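Local structure of putative isohexenylglutaconyl-CoA hydratase (Pseudomonas aeruginosa, 4ZU2) at residues S93-A98 and A150-R155; F185-A190 and E194-E199. The protein probably hydrates isohexenylglutaconyl-CoA, an acyl-CoA formed during growth on the terpenoid citronellate, and belongs to the crotonase (enoyl-CoA hydratase/isomerase) family. All coordinates share one frame; numbering follows the deposited sequence.

Contact 1: residues S93-A98 and A150-R155; sequences SLLEEA and APFVVR
The ring of Phe-152 carries this contact, with Leu-95 lying over one of its faces. CB of Leu-95 approaches to 3.6 Å of Phe-152 CE2 and stands 4.0 Å from the ring centroid, 29° off the normal, a CH-pi contact displaced toward the CE2 side of the ring. One methyl of the same leucine, CD1, follows along that side and comes within 3.7 Å of Phe-152 CD2. At the outer end of the ring, CZ meets the start of Glu-96, whose backbone N and side-chain CG both lie 4.0 Å from Phe-152 CZ; the amide N approaches obliquely. Glu-96 runs across the phenylalanine at about a right angle, extended beyond CG, and its carboxylate is turned away to a salt bridge with Arg-89, about two turns earlier on the same helix.

A chi1 of -63° sets CG of Phe-152 beside its backbone N and points the ring from helix 149-157 at helix 81-99. The nearest CA atoms across the contact, those of Leu-95 and Phe-152, are 8.1 Å apart. Val-123 also touches Phe-152, Leu-120 packs on Leu-95, and the second subunit adds Leu-227 against the ring and Leu-231 against Glu-96, so the contact lies where an intrachain helix pair meets the trimer interface. No hydrogen bond passes between the two segments. Their cohesion is essentially dispersive, a buried aromatic ring laid against aliphatic carbon, while the one acidic group at its margin has its charge balanced within its own helix.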
loop_
_atom_site.group_PDB
_atom_site.type_symbol
_atom_site.label_atom_id
_atom_site.label_comp_id
_atom_site.label_asym_id
_atom_site.label_seq_id
_atom_site.Cartn_x
_atom_site.Cartn_y
_atom_site.Cartn_z
ATOM N N SER A 93 11.615 -3.358 19.840
ATOM C CA SER A 93 11.651 -4.812 19.917
ATOM C C SER A 93 10.279 -5.362 20.267
ATOM O O SER A 93 9.911 -6.408 19.755
ATOM C CB SER A 93 12.676 -5.302 20.926
ATOM O OG SER A 93 13.953 -4.833 20.603
ATOM N N LEU A 94 9.506 -4.673 21.109
ATOM C CA LEU A 94 8.137 -5.151 21.392
ATOM C C LEU A 94 7.311 -5.200 20.105
ATOM O O LEU A 94 6.594 -6.133 19.894
ATOM C CB LEU A 94 7.422 -4.297 22.435
ATOM C CG LEU A 94 5.891 -4.385 22.488
ATOM C CD1 LEU A 94 5.400 -5.785 22.690
ATOM C CD2 LEU A 94 5.374 -3.533 23.639
ATOM N N LEU A 95 7.422 -4.175 19.254
ATOM C CA LEU A 95 6.594 -4.078 18.063
ATOM C C LEU A 95 7.015 -5.152 17.082
ATOM O O LEU A 95 6.185 -5.735 16.381
ATOM C CB LEU A 95 6.680 -2.678 17.405
ATOM C CG LEU A 95 6.221 -1.429 18.179
ATOM C CD1 LEU A 95 6.524 -0.107 17.392
ATOM C CD2 LEU A 95 4.748 -1.495 18.581
ATOM N N GLU A 96 8.305 -5.451 17.077
ATOM C CA GLU A 96 8.831 -6.447 16.160
ATOM C C GLU A 96 8.289 -7.811 16.510
ATOM O O GLU A 96 7.894 -8.572 15.618
ATOM C CB GLU A 96 10.361 -6.523 16.209
ATOM C CG GLU A 96 11.049 -5.402 15.516
ATOM C CD GLU A 96 12.575 -5.598 15.444
ATOM O OE1 GLU A 96 13.045 -5.980 14.336
ATOM O OE2 GLU A 96 13.278 -5.344 16.481
ATOM N N GLU A 97 8.311 -8.114 17.805
ATOM C CA GLU A 97 7.933 -9.425 18.317
ATOM C C GLU A 97 6.412 -9.619 18.415
ATOM O O GLU A 97 5.923 -10.757 18.436
ATOM C CB GLU A 97 8.614 -9.692 19.650
ATOM C CG GLU A 97 10.172 -9.597 19.640
ATOM C CD GLU A 97 10.795 -9.147 21.009
ATOM O OE1 GLU A 97 10.083 -9.034 22.012
ATOM O OE2 GLU A 97 12.009 -8.920 21.085
ATOM N N ALA A 98 5.665 -8.521 18.460
ATOM C CA ALA A 98 4.227 -8.636 18.418
ATOM C C ALA A 98 3.818 -8.876 16.944
ATOM O O ALA A 98 3.106 -9.834 16.641
ATOM C CB ALA A 98 3.572 -7.391 18.985
ATOM N N ALA A 150 7.523 4.536 12.921
ATOM C CA ALA A 150 7.529 4.942 11.508
ATOM C C ALA A 150 7.370 3.772 10.518
ATOM O O ALA A 150 6.484 3.760 9.672
ATOM C CB ALA A 150 8.767 5.725 11.171
ATOM N N PRO A 151 8.228 2.776 10.630
ATOM C CA PRO A 151 8.165 1.658 9.685
ATOM C C PRO A 151 6.891 0.828 9.804
ATOM O O PRO A 151 6.412 0.307 8.825
ATOM C CB PRO A 151 9.399 0.832 10.060
ATOM C CG PRO A 151 9.821 1.285 11.350
ATOM C CD PRO A 151 9.401 2.684 11.497
ATOM N N PHE A 152 6.313 0.751 10.997
ATOM C CA PHE A 152 5.133 -0.041 11.164
ATOM C C PHE A 152 3.860 0.711 10.663
ATOM O O PHE A 152 2.906 0.101 10.189
ATOM C CB PHE A 152 5.017 -0.557 12.593
ATOM C CG PHE A 152 6.139 -1.493 13.011
ATOM C CD1 PHE A 152 6.163 -2.811 12.575
ATOM C CD2 PHE A 152 7.143 -1.052 13.880
ATOM C CE1 PHE A 152 7.170 -3.662 12.979
ATOM C CE2 PHE A 152 8.161 -1.867 14.253
ATOM C CZ PHE A 152 8.187 -3.181 13.813
ATOM N N VAL A 153 3.875 2.026 10.710
ATOM C CA VAL A 153 2.735 2.773 10.231
ATOM C C VAL A 153 2.765 2.877 8.697
ATOM O O VAL A 153 1.720 2.838 8.059
ATOM C CB VAL A 153 2.606 4.180 10.883
ATOM C CG1 VAL A 153 3.761 5.084 10.501
ATOM C CG2 VAL A 153 1.266 4.848 10.481
ATOM N N VAL A 154 3.941 3.044 8.116
ATOM C CA VAL A 154 4.058 3.043 6.653
ATOM C C VAL A 154 3.627 1.656 6.144
ATOM O O VAL A 154 2.853 1.547 5.206
ATOM C CB VAL A 154 5.503 3.356 6.218
ATOM C CG1 VAL A 154 5.664 3.212 4.695
ATOM C CG2 VAL A 154 5.903 4.718 6.729
ATOM N N ARG A 155 4.068 0.594 6.821
ATOM C CA ARG A 155 3.597 -0.758 6.490
ATOM C C ARG A 155 2.075 -0.876 6.688
ATOM O O ARG A 155 1.399 -1.558 5.927
ATOM C CB ARG A 155 4.351 -1.813 7.307
ATOM C CG ARG A 155 5.693 -2.156 6.696
ATOM C CD ARG A 155 6.738 -2.689 7.651
ATOM N NE ARG A 155 8.038 -2.281 7.104
ATOM C CZ ARG A 155 9.071 -3.076 6.891
ATOM N NH1 ARG A 155 9.027 -4.366 7.227
ATOM N NH2 ARG A 155 10.173 -2.572 6.346
#

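Contact 2: residues F185-A190 and E194-E199; sequences FCEADA and EQRLEE
Arg-196 and Phe-185 form an offset (parallel-displaced) stack, planes 1° apart and centres 4.3 Å apart, the guanidinium lying over the CD1/CE1 side of the ring. CD of Arg-196 covers the middle, 3.5 Å from the Phe-185 ring centroid in a CH-pi contact. Bends at chi2 and chi3 fold the arginine over the ring and turn its NE edge to Glu-187.

There OE2 of Glu-187 makes a long salt bridge of 3.5 Å to Arg-196 NE, and Arg-196 NH2 is likewise 3.6 Å from Glu-187 OE2; with the planes 74° apart the pairing is mainly electrostatic. The same OE2 faces another acceptor, Cys-186 O, at 3.1 Å. NE2 of Gln-195 stands over the rim of the opposite guanidinium face, 3.7 Å from Glu-187 OE1, which is not a hydrogen bond. The satisfied groups are at the helix start: Glu-194 N donates to Ala-190 O at 2.9 Å, and OD1 of the N-cap Asp-189 accepts from Ala-192 N.

In this crotonase fold, strand 185-187 is the last strand of the chain's six-stranded sheet, bonded through Phe-185 and Glu-187 to strand 126-130. Residues 194-199 of helix 190-205 run back at 146° to strand 185-187, packing Leu-197 on strand 104-109 and Arg-196 on Ile-128, while Arg-164 of the third subunit touches Phe-185.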
loop_
_atom_site.group_PDB
_atom_site.type_symbol
_atom_site.label_atom_id
_atom_site.label_comp_id
_atom_site.label_asym_id
_atom_site.label_seq_id
_atom_site.Cartn_x
_atom_site.Cartn_y
_atom_site.Cartn_z
ATOM N N PHE A 185 -12.275 -3.173 11.319
ATOM C CA PHE A 185 -13.683 -2.963 11.637
ATOM C C PHE A 185 -13.856 -1.762 12.594
ATOM O O PHE A 185 -13.042 -1.553 13.516
ATOM C CB PHE A 185 -14.242 -4.187 12.378
ATOM C CG PHE A 185 -14.011 -5.515 11.673
ATOM C CD1 PHE A 185 -14.761 -5.871 10.549
ATOM C CD2 PHE A 185 -13.083 -6.422 12.164
ATOM C CE1 PHE A 185 -14.557 -7.099 9.918
ATOM C CE2 PHE A 185 -12.882 -7.636 11.547
ATOM C CZ PHE A 185 -13.619 -7.979 10.418
ATOM N N CYS A 186 -14.950 -1.025 12.405
ATOM C CA CYS A 186 -15.380 0.022 13.331
ATOM C C CYS A 186 -16.793 -0.309 13.808
ATOM O O CYS A 186 -17.698 -0.412 12.986
ATOM C CB CYS A 186 -15.377 1.376 12.614
ATOM S SG CYS A 186 -15.722 2.821 13.652
ATOM N N GLU A 187 -16.969 -0.523 15.113
ATOM C CA GLU A 187 -18.297 -0.749 15.710
ATOM C C GLU A 187 -18.730 0.423 16.599
ATOM O O GLU A 187 -17.909 1.065 17.234
ATOM C CB GLU A 187 -18.322 -2.031 16.537
ATOM C CG GLU A 187 -17.678 -3.201 15.850
ATOM C CD GLU A 187 -18.346 -3.534 14.524
ATOM O OE1 GLU A 187 -19.557 -3.853 14.525
ATOM O OE2 GLU A 187 -17.670 -3.455 13.476
ATOM N N ALA A 188 -20.031 0.688 16.643
ATOM C CA ALA A 188 -20.562 1.868 17.327
ATOM C C ALA A 188 -20.830 1.662 18.819
ATOM O O ALA A 188 -21.019 2.635 19.554
ATOM C CB ALA A 188 -21.840 2.340 16.627
ATOM N N ASP A 189 -20.856 0.411 19.274
ATOM C CA ASP A 189 -21.083 0.126 20.699
ATOM C C ASP A 189 -20.413 -1.156 21.159
ATOM O O ASP A 189 -19.944 -1.941 20.353
ATOM C CB ASP A 189 -22.578 0.062 21.030
ATOM C CG ASP A 189 -23.358 -0.829 20.080
ATOM O OD1 ASP A 189 -23.240 -2.078 20.153
ATOM O OD2 ASP A 189 -24.115 -0.265 19.263
ATOM N N ALA A 190 -20.399 -1.361 22.471
ATOM C CA ALA A 190 -19.606 -2.425 23.085
ATOM C C ALA A 190 -20.143 -3.825 22.797
ATOM O O ALA A 190 -19.385 -4.783 22.751
ATOM C CB ALA A 190 -19.501 -2.206 24.589
ATOM N N GLU A 194 -17.902 -6.382 20.770
ATOM C CA GLU A 194 -17.662 -7.709 21.332
ATOM C C GLU A 194 -18.132 -8.821 20.415
ATOM O O GLU A 194 -17.657 -9.948 20.521
ATOM C CB GLU A 194 -18.405 -7.881 22.655
ATOM C CG GLU A 194 -17.766 -7.228 23.846
ATOM C CD GLU A 194 -16.422 -7.799 24.177
ATOM O OE1 GLU A 194 -16.315 -9.028 24.354
ATOM O OE2 GLU A 194 -15.464 -7.008 24.256
ATOM N N GLN A 195 -19.132 -8.531 19.591
ATOM C CA GLN A 195 -19.699 -9.556 18.740
ATOM C C GLN A 195 -18.716 -9.736 17.639
ATOM O O GLN A 195 -18.355 -10.850 17.331
ATOM C CB GLN A 195 -21.112 -9.230 18.205
ATOM C CG GLN A 195 -21.281 -8.056 17.230
ATOM C CD GLN A 195 -21.112 -8.390 15.712
ATOM O OE1 GLN A 195 -21.317 -9.525 15.279
ATOM N NE2 GLN A 195 -20.764 -7.373 14.910
ATOM N N ARG A 196 -18.232 -8.625 17.100
ATOM C CA ARG A 196 -17.187 -8.668 16.087
ATOM C C ARG A 196 -15.989 -9.456 16.566
ATOM O O ARG A 196 -15.390 -10.193 15.797
ATOM C CB ARG A 196 -16.737 -7.278 15.681
ATOM C CG ARG A 196 -15.673 -7.312 14.602
ATOM C CD ARG A 196 -16.267 -7.809 13.295
ATOM N NE ARG A 196 -17.264 -6.871 12.800
ATOM C CZ ARG A 196 -18.035 -7.072 11.729
ATOM N NH1 ARG A 196 -17.939 -8.199 11.010
ATOM N NH2 ARG A 196 -18.896 -6.130 11.357
ATOM N N LEU A 197 -15.632 -9.289 17.825
ATOM C CA LEU A 197 -14.456 -9.969 18.347
ATOM C C LEU A 197 -14.676 -11.462 18.332
ATOM O O LEU A 197 -13.836 -12.215 17.843
ATOM C CB LEU A 197 -14.123 -9.533 19.764
ATOM C CG LEU A 197 -12.991 -10.310 20.460
ATOM C CD1 LEU A 197 -11.699 -10.190 19.679
ATOM C CD2 LEU A 197 -12.765 -9.810 21.896
ATOM N N GLU A 198 -15.787 -11.895 18.919
ATOM C CA GLU A 198 -16.094 -13.307 18.957
ATOM C C GLU A 198 -16.354 -13.861 17.527
ATOM O O GLU A 198 -16.144 -15.043 17.274
ATOM C CB GLU A 198 -17.272 -13.577 19.905
ATOM C CG GLU A 198 -17.725 -15.035 19.892
ATOM C CD GLU A 198 -16.570 -16.032 20.080
ATOM O OE1 GLU A 198 -15.845 -15.911 21.105
ATOM O OE2 GLU A 198 -16.394 -16.934 19.198
ATOM N N GLU A 199 -16.831 -13.033 16.603
ATOM C CA GLU A 199 -16.993 -13.502 15.232
ATOM C C GLU A 199 -15.607 -13.853 14.666
ATOM O O GLU A 199 -15.368 -14.985 14.229
ATOM C CB GLU A 199 -17.672 -12.457 14.380
ATOM C CG GLU A 199 -17.864 -12.897 12.955
ATOM C CD GLU A 199 -18.554 -14.255 12.831
ATOM O OE1 GLU A 199 -19.419 -14.572 13.696
ATOM O OE2 GLU A 199 -18.232 -14.997 11.864
#

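How the contacts relate
Contacts 1 and 2 follow one another along the chain, the first closing before the second opens, and they do not touch: their centres are 25 Å apart and their nearest atoms about 15 Å. Contact 1 is buried, about 9 Å from the centre of the chain, and joins two helices; contact 2 is at the surface, about 17 Å from that centre, where a sheet edge meets its following helix. Strands 104-109 and 126-130, which lie in sequence between the two segments of contact 1, take the packing of contact 2. Both contacts also meet neighbouring copies, contact 1 the second subunit and contact 2 the third, so each borders a different neighbouring subunit.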